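Local coordinates for protein deoxyribodipyrimidine photo-lyase (Oryza sativa Japonica Group, PDB 3UMV) that uses light of 300-600 nm and a bound FAD to split cyclobutane pyrimidine dimers in UV-damaged DNA back into two pyrimidines, at residues 321-324 with 325-328; 183-186 with 187-191; 171-174 with 175-178. All coordinates share one frame; numbering follows the deposited sequence. Where two conformers were deposited one is given.

In the fold
All three contacts are local, each within one continuous stretch of chain. Contact 1 is the most central. It lies on the long helix 310-333, against FAD, and it combines a salt bridge with backbone hydrogen bonds. Contact 3 is also buried but mostly apolar: a loop after strand 162-166 turns into the short helix 174-177. Contact 2, at the start of helix 185-193, is only partly buried and more polar. Contacts 2 and 3 both pack on helix 310-333. Phe188 touches Leu326, and the carboxylate of Glu325 takes the backbone N-H groups of Val171 and Val172. Contacts 2 and 3 meet where Phe188 lies against Ala177.

Contact 1: 321-324 with 325-328; sequences VVRR and ELAD. With FAD (flavin-adenine dinucleotide), chain I.
Chi1 of 177° carries the Arg324 chain away from its own backbone N, and a bend at chi3 turns the guanidinium toward Glu325, whose CG stands anti to its carbonyl carbon. These turns let the guanidinium and the carboxylate of adjacent residues meet in a salt bridge on helix 310-333, part of the FAD-binding helical region of the photolyase fold. Arg323 and Arg324 line the FAD pocket, and 321-327 probably form part of the FAD-binding segment, as in relatives. The bond runs from Arg324 NH2 to Glu325 OE2 at 2.8 Å. It is bent, with an N-H...O angle of 134°, and uses the anti lone pair of OE2. The two planes lie 67° apart, and OE2 sits out of the guanidinium plane. Glu325 CG lies over one face of the guanidinium, 3.6 Å from Arg324 NH1.

Each group has further partners. Arg324 NE bonds to Leu320 O. The Glu325 oxygens also accept from the backbone N of Val171 and Val172, which ties the helix to the 171-174 loop. The buried carboxylate is therefore gripped by both backbone and arginine, which probably helps to keep it ionised. Val321 lies alongside it, with Val321 CG1 4.0 Å from Glu325 OE2.

The backbone runs in helical bonds, among them Leu326 N to Val322 O at 2.9 Å. A wider, pi-type turn occurs at 321-323. Farther along, a water donates to both Arg324 O and Asp328 OD2, and Asp328 OD1 forms a salt bridge with Arg46.

The adenine of FAD packs on the backbone at Arg323 and Arg324. Arg324 CA is 3.4 Å from FAD N3A, and Arg324 CD comes to 3.5 Å from the ribose oxygen O2B of FAD, which lies at the guanidinium edge, near its plane.

Contact 2: 183-186 with 187-191; sequences YSAK and TFRGK
Ser184 and Thr187 meet at the N-terminal end of helix 185-193, where Ser184 holds the N-cap position. This is a helix-start contact between residues three and four positions apart. The first turn is closed by Phe188 N, which bonds to Ser184 O at 2.9 Å. Arg189 N reaches Ala185 O at 2.7 Å with a fairly straight N-H...O angle of 162°, and Gly190 N follows with Lys186 O.

Thr187 turns its hydroxyl back toward the cap, with OG1 between its backbone N and carbonyl carbon (chi1 68°). OG1 lies 3.2 Å from Ser184 O, and it is hydrogen-bonded to Glu182 OE2. On the other branch, Thr187 CG2 sits 3.9 Å from Ser184 OG.

Arg189 folds back along the helix. Its chain bends at chi3, which brings Ala185 O over one face of the guanidinium, about 4.0 Å above the centre. Arg189 NH1 passes 3.9 Å from Ala185 CB, while NH2 lies 3.6 Å from Lys186 CA. The side chains of Lys186 and Arg189 cross at about a right angle. The charge of Arg189 is met by Glu318 through NH1.

Glu318 lies on helix 310-333, which also touches this helix through Ala185 on Glu318 and through Phe188 on Leu326 and Asn329.

Contact 3: 171-174 with 175-178; sequences VVPV and WTAS
Val172 and Ala177 fit together across a tight turn. CG1 of Val172 presses into the angle between CA and CB of Ala177, with Val172 CG1 and Ala177 CB 3.7 Å apart. The turn carries the chain from the loop after strand 162-166 into a short, irregular helical turn at 174-177. Val174 is the second bump. Its CG1 lies between backbone N and carbonyl carbon (chi1 63°), a position from which it sits above the Trp175 ring plane, offset toward the rim of the six-membered ring. Val174 CG1 is 3.5 Å from Trp175 CE3. At the pyrrole end, Pro173 CB lies 3.7 Å from Trp175 NE1. The indole thus bridges proline and valine, and its N-H is bonded to Ser24 O. With an alanine here, Ser24 O would probably lose its indole donor, and Val174 CG1 and Pro173 CB the ring they pack on. Thr176 adds its OG1 beside Pro173 CB.

Pro173 O grips the turn with two bonds. Ala177 N comes nearly end-on at 2.8 Å, and Thr176 N from above the carbonyl plane at 2.9 Å. By accepting from two N-H groups, this one carbonyl fixes the turn, while apolar packing holds the side chains around it.

Contact 1: 321-324 with 325-328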
ATOM      1  N   VAL A 321       1.188  -6.037 -10.911  1.00 16.04           N
ATOM      2  CA  VAL A 321      -0.251  -6.135 -11.140  1.00 14.14           C
ATOM      3  C   VAL A 321      -0.843  -7.376 -10.501  1.00 16.14           C
ATOM      4  O   VAL A 321      -1.687  -7.287  -9.612  1.00 20.27           O
ATOM      5  CB  VAL A 321      -0.600  -6.090 -12.642  1.00 17.23           C
ATOM      6  CG1 VAL A 321      -2.102  -6.336 -12.865  1.00 19.79           C
ATOM      7  CG2 VAL A 321      -0.160  -4.752 -13.237  1.00 16.51           C
ATOM      8  N   VAL A 322      -0.397  -8.546 -10.930  1.00 15.40           N
ATOM      9  CA  VAL A 322      -0.982  -9.764 -10.402  1.00 10.67           C
ATOM     10  C   VAL A 322      -0.790  -9.957  -8.890  1.00 13.05           C
ATOM     11  O   VAL A 322      -1.755 -10.167  -8.163  1.00 15.75           O
ATOM     12  CB  VAL A 322      -0.515 -11.006 -11.178  1.00 15.50           C
ATOM     13  CG1 VAL A 322      -0.868 -12.255 -10.412  1.00 18.98           C
ATOM     14  CG2 VAL A 322      -1.191 -11.025 -12.542  1.00 16.15           C
ATOM     15  N   ARG A 323       0.449  -9.890  -8.424  0.50 13.61           N
ATOM     16  CA  ARG A 323       0.702 -10.135  -7.011  0.50 14.76           C
ATOM     17  C   ARG A 323       0.081  -9.044  -6.139  0.50 13.62           C
ATOM     18  O   ARG A 323      -0.645  -9.343  -5.184  0.50 12.52           O
ATOM     19  CB  ARG A 323       2.197 -10.289  -6.738  0.50 16.93           C
ATOM     20  CG  ARG A 323       2.824 -11.484  -7.439  0.50 18.69           C
ATOM     21  CD  ARG A 323       3.714 -12.261  -6.472  0.50 19.74           C
ATOM     22  NE  ARG A 323       2.930 -12.891  -5.413  0.50 21.15           N
ATOM     23  CZ  ARG A 323       2.580 -14.173  -5.412  0.50 20.12           C
ATOM     24  NH1 ARG A 323       1.863 -14.673  -4.412  0.50  8.90           N
ATOM     25  NH2 ARG A 323       2.961 -14.955  -6.413  0.50 20.80           N
ATOM     26  N   ARG A 324       0.348  -7.784  -6.473  1.00 14.34           N
ATOM     27  CA  ARG A 324      -0.135  -6.680  -5.652  1.00 14.40           C
ATOM     28  C   ARG A 324      -1.659  -6.730  -5.589  1.00 14.08           C
ATOM     29  O   ARG A 324      -2.249  -6.633  -4.512  1.00 14.33           O
ATOM     30  CB  ARG A 324       0.321  -5.328  -6.194  1.00 15.67           C
ATOM     31  CG  ARG A 324      -0.233  -4.147  -5.384  1.00 15.50           C
ATOM     32  CD  ARG A 324       0.191  -2.829  -5.994  1.00 14.17           C
ATOM     33  NE  ARG A 324      -0.117  -2.850  -7.418  1.00 16.92           N
ATOM     34  CZ  ARG A 324      -1.308  -2.604  -7.951  1.00 21.54           C
ATOM     35  NH1 ARG A 324      -2.348  -2.248  -7.189  1.00 18.55           N
ATOM     36  NH2 ARG A 324      -1.455  -2.697  -9.270  1.00 23.71           N
ATOM     37  N   GLU A 325      -2.293  -6.900  -6.744  1.00 10.57           N
ATOM     38  CA  GLU A 325      -3.748  -6.931  -6.771  1.00  9.47           C
ATOM     39  C   GLU A 325      -4.348  -8.176  -6.122  1.00 14.54           C
ATOM     40  O   GLU A 325      -5.472  -8.135  -5.614  1.00 12.93           O
ATOM     41  CB  GLU A 325      -4.280  -6.620  -8.183  1.00 10.32           C
ATOM     42  CG  GLU A 325      -3.947  -5.178  -8.542  1.00 13.26           C
ATOM     43  CD  GLU A 325      -4.449  -4.685  -9.893  1.00 16.51           C
ATOM     44  OE1 GLU A 325      -5.431  -5.231 -10.447  1.00 20.20           O
ATOM     45  OE2 GLU A 325      -3.852  -3.694 -10.369  1.00 18.67           O
ATOM     46  N   LEU A 326      -3.584  -9.268  -6.118  1.00 11.58           N
ATOM     47  CA  LEU A 326      -3.977 -10.471  -5.398  1.00 14.89           C
ATOM     48  C   LEU A 326      -4.049 -10.190  -3.897  1.00 14.72           C
ATOM     49  O   LEU A 326      -4.897 -10.751  -3.205  1.00 10.42           O
ATOM     50  CB  LEU A 326      -3.004 -11.620  -5.684  1.00 12.26           C
ATOM     51  CG  LEU A 326      -3.218 -12.877  -4.822  1.00 12.93           C
ATOM     52  CD1 LEU A 326      -4.563 -13.549  -5.074  1.00 13.94           C
ATOM     53  CD2 LEU A 326      -2.079 -13.831  -5.063  1.00 11.81           C
ATOM     54  N   ALA A 327      -3.177  -9.315  -3.395  1.00 13.59           N
ATOM     55  CA  ALA A 327      -3.243  -8.955  -1.984  1.00 11.71           C
ATOM     56  C   ALA A 327      -4.511  -8.175  -1.662  1.00 12.97           C
ATOM     57  O   ALA A 327      -5.094  -8.397  -0.600  1.00 16.65           O
ATOM     58  CB  ALA A 327      -1.994  -8.178  -1.526  1.00 12.08           C
ATOM     59  N   ASP A 328      -4.917  -7.247  -2.542  1.00  8.54           N
ATOM     60  CA  ASP A 328      -6.208  -6.555  -2.355  1.00 10.19           C
ATOM     61  C   ASP A 328      -7.367  -7.562  -2.387  1.00 13.25           C
ATOM     62  O   ASP A 328      -8.296  -7.505  -1.575  1.00 15.46           O
ATOM     63  CB  ASP A 328      -6.431  -5.432  -3.378  1.00 11.19           C
ATOM     64  CG  ASP A 328      -6.097  -4.044  -2.816  1.00 17.13           C
ATOM     65  OD1 ASP A 328      -6.757  -3.036  -3.196  1.00 15.80           O
ATOM     66  OD2 ASP A 328      -5.171  -3.968  -1.977  1.00 15.55           O
TER
HETATM   67  PA  FAD I 801       9.706  -4.573  -6.923  1.00 15.32           P
HETATM   68  O1A FAD I 801      10.345  -5.924  -7.025  1.00 20.21           O
HETATM   69  O2A FAD I 801      10.312  -3.525  -7.815  1.00 16.35           O
HETATM   70  O5B FAD I 801       8.140  -4.741  -7.209  1.00 16.20           O
HETATM   71  C5B FAD I 801       7.380  -3.728  -7.832  1.00 20.26           C
HETATM   72  C4B FAD I 801       5.980  -3.672  -7.210  1.00 15.98           C
HETATM   73  O4B FAD I 801       5.298  -4.912  -7.324  1.00 14.28           O
HETATM   74  C3B FAD I 801       6.034  -3.401  -5.720  1.00 17.49           C
HETATM   75  O3B FAD I 801       6.159  -2.026  -5.447  1.00 17.24           O
HETATM   76  C2B FAD I 801       4.701  -3.931  -5.279  1.00 14.42           C
HETATM   77  O2B FAD I 801       3.685  -3.016  -5.642  1.00 18.60           O
HETATM   78  C1B FAD I 801       4.542  -5.146  -6.156  1.00 15.20           C
HETATM   79  N9A FAD I 801       5.016  -6.359  -5.469  1.00 14.24           N
HETATM   80  C8A FAD I 801       6.260  -6.928  -5.533  1.00 16.30           C
HETATM   81  N7A FAD I 801       6.246  -8.034  -4.752  1.00 13.66           N
HETATM   82  C5A FAD I 801       5.015  -8.162  -4.183  1.00 13.15           C
HETATM   83  C6A FAD I 801       4.430  -9.088  -3.310  1.00 14.39           C
HETATM   84  N6A FAD I 801       5.068 -10.190  -2.917  1.00 18.62           N
HETATM   85  N1A FAD I 801       3.118  -8.929  -2.921  1.00 14.33           N
HETATM   86  C2A FAD I 801       2.384  -7.868  -3.397  1.00 16.42           C
HETATM   87  N3A FAD I 801       2.961  -6.955  -4.252  1.00 15.00           N
HETATM   88  C4A FAD I 801       4.245  -7.112  -4.643  1.00 14.60           C
HETATM   89  N1  FAD I 801       4.813  -5.014   0.150  1.00  9.88           N
HETATM   90  C2  FAD I 801       4.327  -3.775   0.452  1.00 14.62           C
HETATM   91  O2  FAD I 801       4.011  -3.042  -0.485  1.00 15.69           O
HETATM   92  N3  FAD I 801       4.174  -3.382   1.771  1.00 11.32           N
HETATM   93  C4  FAD I 801       4.529  -4.231   2.803  1.00 13.20           C
HETATM   94  O4  FAD I 801       4.397  -3.875   3.978  1.00 14.63           O
HETATM   95  C4X FAD I 801       5.013  -5.494   2.485  1.00 15.67           C
HETATM   96  N5  FAD I 801       5.396  -6.381   3.464  1.00 16.42           N
HETATM   97  C5X FAD I 801       5.856  -7.639   3.129  1.00 13.22           C
HETATM   98  C6  FAD I 801       6.213  -8.546   4.136  1.00 10.28           C
HETATM   99  C7  FAD I 801       6.683  -9.819   3.799  1.00 10.31           C
HETATM  100  C7M FAD I 801       7.047 -10.781   4.901  1.00  9.76           C
HETATM  101  C8  FAD I 801       6.802 -10.171   2.451  1.00 11.96           C
HETATM  102  C8M FAD I 801       7.304 -11.519   2.028  1.00 12.83           C
HETATM  103  C9  FAD I 801       6.458  -9.261   1.467  1.00  9.70           C
HETATM  104  C9A FAD I 801       5.985  -8.005   1.801  1.00 11.51           C
HETATM  105  N10 FAD I 801       5.648  -7.104   0.812  1.00 10.48           N
HETATM  106  C10 FAD I 801       5.159  -5.870   1.165  1.00  9.86           C
HETATM  107  C1' FAD I 801       5.773  -7.448  -0.666  1.00 12.56           C
HETATM  108  C2' FAD I 801       7.152  -7.074  -1.295  1.00 12.97           C
HETATM  109  O2' FAD I 801       8.285  -7.509  -0.533  1.00 14.04           O
HETATM  110  C3' FAD I 801       7.327  -5.570  -1.573  1.00 12.98           C
HETATM  111  O3' FAD I 801       6.210  -5.099  -2.279  1.00 13.37           O
HETATM  112  C4' FAD I 801       8.582  -5.245  -2.385  1.00 15.73           C
HETATM  113  O4' FAD I 801       9.730  -5.703  -1.695  1.00 18.20           O
HETATM  114  C5' FAD I 801       8.627  -3.734  -2.606  1.00 13.94           C
HETATM  115  O5' FAD I 801       9.847  -3.245  -3.110  1.00 11.85           O
HETATM  116  P   FAD I 801       9.910  -2.702  -4.619  1.00 13.52           P
HETATM  117  O1P FAD I 801       8.804  -1.696  -4.875  1.00 15.62           O
HETATM  118  O2P FAD I 801      11.282  -2.140  -4.887  1.00 14.02           O
HETATM  119  O3P FAD I 801       9.707  -4.121  -5.359  1.00 15.16           O
HETATM  120  O   HOH W   1      -2.637  -4.507  -2.763  1.00 18.99           O

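Contact 2: 183-186 with 187-191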
ATOM      1  N   TYR A 183      -7.111 -18.639  -4.641  1.00 18.34           N
ATOM      2  CA  TYR A 183      -6.099 -19.472  -3.987  1.00 17.79           C
ATOM      3  C   TYR A 183      -4.664 -18.943  -4.165  1.00 17.65           C
ATOM      4  O   TYR A 183      -3.865 -18.944  -3.220  1.00 16.71           O
ATOM      5  CB  TYR A 183      -6.186 -20.931  -4.460  1.00 23.34           C
ATOM      6  CG  TYR A 183      -5.168 -21.779  -3.755  1.00 20.76           C
ATOM      7  CD1 TYR A 183      -3.924 -22.028  -4.326  1.00 18.53           C
ATOM      8  CD2 TYR A 183      -5.425 -22.285  -2.489  1.00 19.33           C
ATOM      9  CE1 TYR A 183      -2.978 -22.778  -3.659  1.00 17.05           C
ATOM     10  CE2 TYR A 183      -4.485 -23.035  -1.817  1.00 19.09           C
ATOM     11  CZ  TYR A 183      -3.263 -23.275  -2.395  1.00 17.07           C
ATOM     12  OH  TYR A 183      -2.323 -24.026  -1.716  1.00 18.19           O
ATOM     13  N   SER A 184      -4.340 -18.482  -5.365  1.00 13.85           N
ATOM     14  CA  SER A 184      -2.971 -18.100  -5.687  1.00 14.16           C
ATOM     15  C   SER A 184      -2.859 -17.124  -6.857  1.00 14.32           C
ATOM     16  O   SER A 184      -3.862 -16.767  -7.504  1.00 15.30           O
ATOM     17  CB  SER A 184      -2.159 -19.340  -6.028  1.00 18.32           C
ATOM     18  OG  SER A 184      -2.645 -19.902  -7.246  1.00 19.69           O
ATOM     19  N   ALA A 185      -1.623 -16.721  -7.145  1.00 15.63           N
ATOM     20  CA  ALA A 185      -1.352 -15.856  -8.281  1.00 19.32           C
ATOM     21  C   ALA A 185      -1.791 -16.528  -9.565  1.00 19.14           C
ATOM     22  O   ALA A 185      -2.342 -15.883 -10.445  1.00 23.83           O
ATOM     23  CB  ALA A 185       0.121 -15.502  -8.349  1.00 26.05           C
ATOM     24  N   LYS A 186      -1.550 -17.828  -9.680  1.00 18.20           N
ATOM     25  CA  LYS A 186      -1.950 -18.530 -10.894  1.00 20.55           C
ATOM     26  C   LYS A 186      -3.444 -18.394 -11.171  1.00 22.17           C
ATOM     27  O   LYS A 186      -3.857 -18.016 -12.283  1.00 22.76           O
ATOM     28  CB  LYS A 186      -1.553 -20.001 -10.824  1.00 17.69           C
ATOM     29  CG  LYS A 186      -1.740 -20.733 -12.153  1.00 19.66           C
ATOM     30  CD  LYS A 186      -3.145 -21.265 -12.333  1.00 24.56           C
ATOM     31  CE  LYS A 186      -3.313 -21.874 -13.718  1.00 31.53           C
ATOM     32  NZ  LYS A 186      -4.445 -22.840 -13.775  1.00 32.93           N
ATOM     33  N   THR A 187      -4.264 -18.696 -10.175  1.00 22.44           N
ATOM     34  CA  THR A 187      -5.710 -18.672 -10.379  1.00 20.70           C
ATOM     35  C   THR A 187      -6.224 -17.244 -10.535  1.00 21.81           C
ATOM     36  O   THR A 187      -7.154 -16.985 -11.289  1.00 22.63           O
ATOM     37  CB  THR A 187      -6.473 -19.425  -9.257  1.00 26.12           C
ATOM     38  OG1 THR A 187      -6.361 -18.713  -8.023  1.00 26.15           O
ATOM     39  CG2 THR A 187      -5.904 -20.833  -9.077  1.00 27.29           C
ATOM     40  N   PHE A 188      -5.592 -16.315  -9.832  1.00 15.90           N
ATOM     41  CA  PHE A 188      -5.936 -14.912  -9.967  1.00 14.67           C
ATOM     42  C   PHE A 188      -5.550 -14.387 -11.360  1.00 16.70           C
ATOM     43  O   PHE A 188      -6.336 -13.701 -12.017  1.00 18.82           O
ATOM     44  CB  PHE A 188      -5.256 -14.095  -8.872  1.00 16.54           C
ATOM     45  CG  PHE A 188      -5.681 -12.664  -8.852  1.00 16.69           C
ATOM     46  CD1 PHE A 188      -6.941 -12.317  -8.404  1.00 15.96           C
ATOM     47  CD2 PHE A 188      -4.825 -11.662  -9.288  1.00 17.59           C
ATOM     48  CE1 PHE A 188      -7.348 -10.991  -8.382  1.00 14.97           C
ATOM     49  CE2 PHE A 188      -5.223 -10.340  -9.263  1.00 14.37           C
ATOM     50  CZ  PHE A 188      -6.489 -10.005  -8.810  1.00 16.57           C
ATOM     51  N   ARG A 189      -4.352 -14.741 -11.827  1.00 18.38           N
ATOM     52  CA  ARG A 189      -3.907 -14.336 -13.165  1.00 20.35           C
ATOM     53  C   ARG A 189      -4.852 -14.839 -14.256  1.00 21.90           C
ATOM     54  O   ARG A 189      -5.104 -14.144 -15.245  1.00 24.17           O
ATOM     55  CB  ARG A 189      -2.492 -14.850 -13.422  1.00 21.07           C
ATOM     56  CG  ARG A 189      -1.846 -14.376 -14.717  1.00 22.46           C
ATOM     57  CD  ARG A 189      -0.523 -15.129 -14.935  1.00 24.91           C
ATOM     58  NE  ARG A 189       0.315 -15.116 -13.732  1.00 27.50           N
ATOM     59  CZ  ARG A 189       0.689 -16.201 -13.060  1.00 26.26           C
ATOM     60  NH1 ARG A 189       1.454 -16.085 -11.977  1.00 27.33           N
ATOM     61  NH2 ARG A 189       0.309 -17.406 -13.466  1.00 32.95           N
ATOM     62  N   GLY A 190      -5.378 -16.043 -14.080  1.00 21.77           N
ATOM     63  CA  GLY A 190      -6.289 -16.616 -15.053  1.00 24.14           C
ATOM     64  C   GLY A 190      -7.479 -15.698 -15.273  1.00 24.45           C
ATOM     65  O   GLY A 190      -7.938 -15.510 -16.394  1.00 27.24           O
ATOM     66  N   LYS A 191      -7.971 -15.099 -14.200  1.00 26.69           N
ATOM     67  CA  LYS A 191      -9.124 -14.216 -14.310  1.00 25.25           C
ATOM     68  C   LYS A 191      -8.793 -12.827 -14.851  1.00 25.25           C
ATOM     69  O   LYS A 191      -9.472 -12.335 -15.751  1.00 29.30           O
ATOM     70  CB  LYS A 191      -9.878 -14.138 -12.978  1.00 23.99           C
ATOM     71  CG  LYS A 191     -10.545 -15.458 -12.635  1.00 22.54           C
ATOM     72  CD  LYS A 191     -11.538 -15.359 -11.499  1.00 22.44           C
ATOM     73  CE  LYS A 191     -11.944 -16.744 -11.066  1.00 23.91           C
ATOM     74  NZ  LYS A 191     -12.775 -16.728  -9.841  1.00 24.08           N
TER

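Contact 3: 171-174 with 175-178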
ATOM      1  N   VAL A 171      -5.615  -1.885 -11.245  1.00 15.03           N
ATOM      2  CA  VAL A 171      -5.870  -1.836 -12.683  1.00 15.14           C
ATOM      3  C   VAL A 171      -7.231  -2.435 -12.970  1.00 15.60           C
ATOM      4  O   VAL A 171      -8.044  -1.842 -13.683  1.00 14.73           O
ATOM      5  CB  VAL A 171      -4.798  -2.609 -13.507  1.00 12.07           C
ATOM      6  CG1 VAL A 171      -5.103  -2.508 -14.991  1.00 16.11           C
ATOM      7  CG2 VAL A 171      -3.407  -2.051 -13.215  1.00 18.76           C
ATOM      8  N   VAL A 172      -7.471  -3.628 -12.434  1.00 17.92           N
ATOM      9  CA  VAL A 172      -8.770  -4.260 -12.578  1.00 17.56           C
ATOM     10  C   VAL A 172      -9.506  -4.060 -11.256  1.00 14.07           C
ATOM     11  O   VAL A 172      -8.990  -4.419 -10.195  1.00 12.47           O
ATOM     12  CB  VAL A 172      -8.634  -5.771 -12.887  1.00 17.56           C
ATOM     13  CG1 VAL A 172     -10.008  -6.406 -13.097  1.00 14.98           C
ATOM     14  CG2 VAL A 172      -7.759  -6.007 -14.133  1.00 16.17           C
ATOM     15  N   PRO A 173     -10.707  -3.472 -11.298  1.00 16.20           N
ATOM     16  CA  PRO A 173     -11.441  -3.210 -10.052  1.00 13.33           C
ATOM     17  C   PRO A 173     -11.537  -4.447  -9.177  1.00 15.04           C
ATOM     18  O   PRO A 173     -11.793  -5.543  -9.691  1.00 16.19           O
ATOM     19  CB  PRO A 173     -12.823  -2.795 -10.556  1.00 18.31           C
ATOM     20  CG  PRO A 173     -12.556  -2.196 -11.899  1.00 18.51           C
ATOM     21  CD  PRO A 173     -11.407  -2.949 -12.487  1.00 18.92           C
ATOM     22  N   VAL A 174     -11.314  -4.277  -7.874  1.00 16.27           N
ATOM     23  CA  VAL A 174     -11.255  -5.410  -6.950  1.00 14.00           C
ATOM     24  C   VAL A 174     -12.517  -6.299  -6.979  1.00 17.96           C
ATOM     25  O   VAL A 174     -12.416  -7.529  -6.895  1.00 19.46           O
ATOM     26  CB  VAL A 174     -10.976  -4.937  -5.506  1.00 13.88           C
ATOM     27  CG1 VAL A 174     -12.138  -4.048  -4.992  1.00 19.95           C
ATOM     28  CG2 VAL A 174     -10.766  -6.141  -4.596  1.00 15.52           C
ATOM     29  N   TRP A 175     -13.696  -5.692  -7.103  1.00 19.70           N
ATOM     30  CA  TRP A 175     -14.944  -6.465  -7.083  1.00 21.70           C
ATOM     31  C   TRP A 175     -15.234  -7.117  -8.438  1.00 21.55           C
ATOM     32  O   TRP A 175     -16.091  -7.996  -8.552  1.00 22.67           O
ATOM     33  CB  TRP A 175     -16.123  -5.579  -6.630  1.00 21.08           C
ATOM     34  CG  TRP A 175     -15.996  -4.190  -7.129  1.00 19.91           C
ATOM     35  CD1 TRP A 175     -16.135  -3.765  -8.424  1.00 26.93           C
ATOM     36  CD2 TRP A 175     -15.672  -3.028  -6.359  1.00 18.69           C
ATOM     37  NE1 TRP A 175     -15.926  -2.409  -8.504  1.00 24.40           N
ATOM     38  CE2 TRP A 175     -15.635  -1.933  -7.252  1.00 19.42           C
ATOM     39  CE3 TRP A 175     -15.419  -2.805  -5.004  1.00 18.38           C
ATOM     40  CZ2 TRP A 175     -15.346  -0.644  -6.833  1.00 19.44           C
ATOM     41  CZ3 TRP A 175     -15.144  -1.522  -4.587  1.00 20.38           C
ATOM     42  CH2 TRP A 175     -15.115  -0.454  -5.495  1.00 18.67           C
ATOM     43  N   THR A 176     -14.490  -6.701  -9.458  1.00 16.91           N
ATOM     44  CA  THR A 176     -14.645  -7.234 -10.804  1.00 19.82           C
ATOM     45  C   THR A 176     -13.597  -8.304 -11.113  1.00 19.18           C
ATOM     46  O   THR A 176     -13.881  -9.281 -11.809  1.00 23.42           O
ATOM     47  CB  THR A 176     -14.522  -6.112 -11.835  1.00 24.52           C
ATOM     48  OG1 THR A 176     -15.565  -5.159 -11.615  1.00 29.94           O
ATOM     49  CG2 THR A 176     -14.628  -6.659 -13.247  1.00 27.70           C
ATOM     50  N   ALA A 177     -12.387  -8.146 -10.577  1.00 15.78           N
ATOM     51  CA  ALA A 177     -11.296  -9.065 -10.933  1.00 16.14           C
ATOM     52  C   ALA A 177     -11.682 -10.507 -10.630  1.00 21.51           C
ATOM     53  O   ALA A 177     -11.476 -11.415 -11.439  1.00 20.27           O
ATOM     54  CB  ALA A 177     -10.014  -8.694 -10.170  1.00 16.48           C
ATOM     55  N   SER A 178     -12.213 -10.701  -9.432  1.00 25.32           N
ATOM     56  CA  SER A 178     -12.757 -11.977  -9.023  1.00 21.70           C
ATOM     57  C   SER A 178     -13.920 -11.718  -8.085  1.00 21.37           C
ATOM     58  O   SER A 178     -13.992 -10.668  -7.428  1.00 19.62           O
ATOM     59  CB  SER A 178     -11.704 -12.846  -8.333  1.00 25.32           C
ATOM     60  OG  SER A 178     -12.243 -14.114  -8.006  1.00 18.58           O
TER